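Local coordinates for protein 6-carboxyhexanoate--CoA ligase (Aquifex aeolicus, PDB 5TV8) that belongs to the BioW family of ligases and is an enzyme of mixed alpha/beta fold, at residues L3-M8 with G19-V24. Sequence-based numbering, arbitrary orientation.
Sequences LFSVRM and GAERIV. With APC (diphosphomethylphosphonic acid adenosyl ester), chain C.
F4, V6 and M8 pair with V24, R22 and A20 as the hydrogen-bonded positions of an antiparallel beta hairpin. Strand 3-12 is the middle strand of a three-stranded sheet, and strand 15-25 lies at one edge of it within the chain. Six backbone bonds join 3-8 to 19-24. They come as two at each of these three pairs; M8 N to A20 O measures 2.9 Å. S5 and R7 face I23 and E21 at the non-hydrogen-bonded positions.

E21 carries the side-chain contact on the face of S5, R7 and I23. Its CB lies 3.7 Å from V6 O. CG is anti to the backbone N (chi1 180°), and the chain runs on extended off the face, its end leaning toward the neighbouring strand. CG comes to 3.4 Å from V6 O. CD then rests against R7 CG, 3.5 Å away. OE1 meets R7 CD and also accepts a bond from H138 N. OE2 is paired with S5 OG, at a modelled separation too short to trust in detail. R7 touches the carboxylate through methylenes: the guanidinium plane is turned 41° from it, and R7 NE stays 4.6 Å from OE2, too far apart for a salt bridge.

On the other face, V6 CG2 approaches V24 CG2 at 4.4 Å. Helix 29-38 packs here, with L29 on V6 and L36 on M8 and A20. R22 NE forms a salt bridge with E35 of that helix. R22 NH1 gives a hydrogen bond to E21 O, coming from above the carbonyl plane. At the far end of the pairing, G19 N lies 3.4 Å from O2G of APC.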
ATOM      1  N   LEU A   3     -18.901  14.338   3.631  1.00 57.70           N
ATOM      2  CA  LEU A   3     -17.539  13.908   3.312  1.00 49.57           C
ATOM      3  C   LEU A   3     -17.325  13.738   1.819  1.00 50.14           C
ATOM      4  O   LEU A   3     -18.217  13.272   1.111  1.00 50.68           O
ATOM      5  CB  LEU A   3     -17.238  12.585   3.985  1.00 49.25           C
ATOM      6  CG  LEU A   3     -16.864  12.533   5.457  1.00 52.40           C
ATOM      7  CD1 LEU A   3     -16.347  11.131   5.742  1.00 55.75           C
ATOM      8  CD2 LEU A   3     -15.810  13.568   5.829  1.00 52.04           C
ATOM      9  N   PHE A   4     -16.129  14.088   1.349  1.00 48.32           N
ATOM     10  CA  PHE A   4     -15.794  13.997  -0.069  1.00 47.42           C
ATOM     11  C   PHE A   4     -14.491  13.247  -0.306  1.00 47.53           C
ATOM     12  O   PHE A   4     -13.492  13.477   0.382  1.00 47.08           O
ATOM     13  CB  PHE A   4     -15.695  15.396  -0.690  1.00 49.58           C
ATOM     14  CG  PHE A   4     -17.016  16.088  -0.824  1.00 53.07           C
ATOM     15  CD1 PHE A   4     -17.561  16.797   0.244  1.00 55.10           C
ATOM     16  CD2 PHE A   4     -17.726  16.022  -2.012  1.00 52.88           C
ATOM     17  CE1 PHE A   4     -18.789  17.428   0.122  1.00 55.83           C
ATOM     18  CE2 PHE A   4     -18.956  16.649  -2.140  1.00 54.74           C
ATOM     19  CZ  PHE A   4     -19.489  17.353  -1.072  1.00 55.37           C
ATOM     20  N   SER A   5     -14.515  12.360  -1.295  1.00 46.31           N
ATOM     21  CA  SER A   5     -13.318  11.699  -1.782  1.00 44.16           C
ATOM     22  C   SER A   5     -12.694  12.524  -2.909  1.00 46.04           C
ATOM     23  O   SER A   5     -13.372  12.849  -3.899  1.00 45.34           O
ATOM     24  CB  SER A   5     -13.662  10.308  -2.298  1.00 43.70           C
ATOM     25  OG  SER A   5     -12.536   9.709  -2.920  1.00 44.23           O
ATOM     26  N   VAL A   6     -11.412  12.865  -2.743  1.00 43.47           N
ATOM     27  CA  VAL A   6     -10.628  13.554  -3.766  1.00 42.02           C
ATOM     28  C   VAL A   6      -9.511  12.619  -4.277  1.00 43.93           C
ATOM     29  O   VAL A   6      -8.593  12.270  -3.532  1.00 43.27           O
ATOM     30  CB  VAL A   6     -10.027  14.872  -3.227  1.00 44.79           C
ATOM     31  CG1 VAL A   6      -9.548  15.759  -4.367  1.00 41.87           C
ATOM     32  CG2 VAL A   6     -11.037  15.641  -2.370  1.00 45.81           C
ATOM     33  N   ARG A   7      -9.608  12.198  -5.538  1.00 44.04           N
ATOM     34  CA  ARG A   7      -8.593  11.331  -6.141  1.00 46.37           C
ATOM     35  C   ARG A   7      -7.917  12.026  -7.300  1.00 46.40           C
ATOM     36  O   ARG A   7      -8.588  12.480  -8.224  1.00 45.78           O
ATOM     37  CB  ARG A   7      -9.189  10.009  -6.635  1.00 46.26           C
ATOM     38  CG  ARG A   7      -9.905   9.222  -5.560  1.00 49.91           C
ATOM     39  CD  ARG A   7      -9.796   7.739  -5.796  1.00 50.63           C
ATOM     40  NE  ARG A   7     -10.744   7.271  -6.797  1.00 59.02           N
ATOM     41  CZ  ARG A   7     -10.440   6.389  -7.751  1.00 62.19           C
ATOM     42  NH1 ARG A   7      -9.203   5.898  -7.855  1.00 54.62           N
ATOM     43  NH2 ARG A   7     -11.373   6.016  -8.617  1.00 64.02           N
ATOM     44  N   MET A   8      -6.586  12.086  -7.239  1.00 46.92           N
ATOM     45  CA  MET A   8      -5.765  12.690  -8.285  1.00 47.09           C
ATOM     46  C   MET A   8      -4.815  11.657  -8.913  1.00 48.07           C
ATOM     47  O   MET A   8      -4.147  10.911  -8.199  1.00 47.70           O
ATOM     48  CB  MET A   8      -4.969  13.883  -7.713  1.00 44.12           C
ATOM     49  CG  MET A   8      -4.065  14.594  -8.718  1.00 46.02           C
ATOM     50  SD  MET A   8      -2.521  13.716  -9.081  1.00 48.29           S
ATOM     51  CE  MET A   8      -1.510  14.137  -7.659  1.00 45.36           C
ATOM     52  N   GLY A  19       0.140  10.327  -7.882  1.00 42.30           N
ATOM     53  CA  GLY A  19      -1.189   9.853  -7.514  1.00 40.46           C
ATOM     54  C   GLY A  19      -1.420  10.011  -6.025  1.00 41.33           C
ATOM     55  O   GLY A  19      -0.474   9.912  -5.230  1.00 38.91           O
ATOM     56  N   ALA A  20      -2.673  10.272  -5.642  1.00 40.76           N
ATOM     57  CA  ALA A  20      -3.043  10.426  -4.231  1.00 37.53           C
ATOM     58  C   ALA A  20      -4.546  10.463  -4.049  1.00 39.84           C
ATOM     59  O   ALA A  20      -5.293  10.789  -4.983  1.00 40.80           O
ATOM     60  CB  ALA A  20      -2.407  11.682  -3.650  1.00 36.75           C
ATOM     61  N   GLU A  21      -4.990  10.125  -2.843  1.00 39.78           N
ATOM     62  CA  GLU A  21      -6.370  10.353  -2.456  1.00 39.63           C
ATOM     63  C   GLU A  21      -6.451  11.032  -1.105  1.00 40.11           C
ATOM     64  O   GLU A  21      -5.623  10.805  -0.226  1.00 38.50           O
ATOM     65  CB  GLU A  21      -7.161   9.049  -2.436  1.00 43.02           C
ATOM     66  CG  GLU A  21      -8.621   9.214  -2.028  1.00 42.16           C
ATOM     67  CD  GLU A  21      -9.461   7.982  -2.309  1.00 45.43           C
ATOM     68  OE1 GLU A  21      -8.890   6.887  -2.541  1.00 42.98           O
ATOM     69  OE2 GLU A  21     -10.710   8.119  -2.307  1.00 48.86           O
ATOM     70  N   ARG A  22      -7.457  11.892  -0.971  1.00 40.65           N
ATOM     71  CA  ARG A  22      -7.791  12.546   0.286  1.00 38.48           C
ATOM     72  C   ARG A  22      -9.309  12.479   0.465  1.00 39.68           C
ATOM     73  O   ARG A  22     -10.073  12.657  -0.500  1.00 36.74           O
ATOM     74  CB  ARG A  22      -7.343  14.004   0.259  1.00 37.79           C
ATOM     75  CG  ARG A  22      -5.844  14.215   0.082  1.00 34.91           C
ATOM     76  CD  ARG A  22      -5.070  13.833   1.330  1.00 33.28           C
ATOM     77  NE  ARG A  22      -3.650  14.105   1.139  1.00 38.32           N
ATOM     78  CZ  ARG A  22      -2.739  13.223   0.691  1.00 37.33           C
ATOM     79  NH1 ARG A  22      -3.072  11.965   0.385  1.00 31.27           N
ATOM     80  NH2 ARG A  22      -1.478  13.612   0.563  1.00 34.55           N
ATOM     81  N   ILE A  23      -9.742  12.195   1.690  1.00 40.20           N
ATOM     82  CA  ILE A  23     -11.166  12.108   1.997  1.00 39.92           C
ATOM     83  C   ILE A  23     -11.444  13.114   3.102  1.00 43.67           C
ATOM     84  O   ILE A  23     -11.008  12.920   4.233  1.00 45.11           O
ATOM     85  CB  ILE A  23     -11.587  10.691   2.440  1.00 39.32           C
ATOM     86  CG1 ILE A  23     -10.980   9.613   1.516  1.00 39.15           C
ATOM     87  CG2 ILE A  23     -13.095  10.556   2.440  1.00 34.96           C
ATOM     88  CD1 ILE A  23     -11.458   8.219   1.834  1.00 34.85           C
ATOM     89  N   VAL A  24     -12.151  14.194   2.764  1.00 42.70           N
ATOM     90  CA  VAL A  24     -12.313  15.332   3.669  1.00 44.74           C
ATOM     91  C   VAL A  24     -13.731  15.928   3.705  1.00 46.76           C
ATOM     92  O   VAL A  24     -14.564  15.649   2.841  1.00 46.79           O
ATOM     93  CB  VAL A  24     -11.325  16.475   3.313  1.00 44.28           C
ATOM     94  CG1 VAL A  24      -9.891  16.100   3.688  1.00 38.50           C
ATOM     95  CG2 VAL A  24     -11.463  16.891   1.847  1.00 39.01           C
TER
HETATM   96  PG  APC C 301       1.784   6.876  -6.720  1.00101.92           P
HETATM   97  O1G APC C 301       2.044   7.137  -5.254  1.00 96.31           O
HETATM   98  O2G APC C 301       2.504   7.841  -7.638  1.00100.88           O
HETATM   99  O3G APC C 301       0.321   6.646  -7.048  1.00 99.30           O
HETATM  100  PB  APC C 301       3.889   5.063  -6.339  1.00 89.19           P
HETATM  101  O1B APC C 301       4.657   3.923  -7.180  1.00 97.55           O
HETATM  102  O2B APC C 301       4.766   6.253  -6.194  1.00 82.77           O
HETATM  103  O3B APC C 301       2.489   5.453  -7.033  1.00 94.59           O
HETATM  104  PA  APC C 301       4.500   2.984  -4.339  1.00 70.81           P
HETATM  105  O1A APC C 301       4.147   2.674  -2.943  1.00 66.56           O
HETATM  106  O2A APC C 301       6.074   3.269  -4.541  1.00 70.20           O
HETATM  107  C3A APC C 301       3.485   4.426  -4.706  1.00 80.46           C
HETATM  108  O5' APC C 301       4.110   1.749  -5.284  1.00 71.12           O
HETATM  109  C5' APC C 301       4.877   0.557  -5.159  1.00 67.77           C
HETATM  110  C4' APC C 301       4.040  -0.640  -5.570  1.00 64.84           C
HETATM  111  O4' APC C 301       2.870  -0.746  -4.757  1.00 62.91           O
HETATM  112  C3' APC C 301       3.564  -0.525  -7.007  1.00 64.00           C
HETATM  113  O3' APC C 301       4.488  -1.185  -7.878  1.00 63.40           O
HETATM  114  C2' APC C 301       2.214  -1.194  -6.992  1.00 62.09           C
HETATM  115  O2' APC C 301       2.408  -2.580  -7.265  1.00 65.44           O
HETATM  116  C1' APC C 301       1.747  -1.126  -5.557  1.00 61.19           C
HETATM  117  N9  APC C 301       0.684  -0.116  -5.325  1.00 58.68           N
HETATM  118  C8  APC C 301       0.819   1.233  -5.413  1.00 57.70           C
HETATM  119  N7  APC C 301      -0.341   1.868  -5.110  1.00 53.26           N
HETATM  120  C5  APC C 301      -1.247   0.906  -4.800  1.00 53.66           C
HETATM  121  C6  APC C 301      -2.674   0.871  -4.380  1.00 50.25           C
HETATM  122  N6  APC C 301      -3.389   2.017  -4.223  1.00 52.70           N
HETATM  123  N1  APC C 301      -3.239  -0.340  -4.161  1.00 49.89           N
HETATM  124  C2  APC C 301      -2.544  -1.492  -4.320  1.00 53.29           C
HETATM  125  N3  APC C 301      -1.249  -1.539  -4.703  1.00 52.15           N
HETATM  126  C4  APC C 301      -0.563  -0.396  -4.947  1.00 53.22           C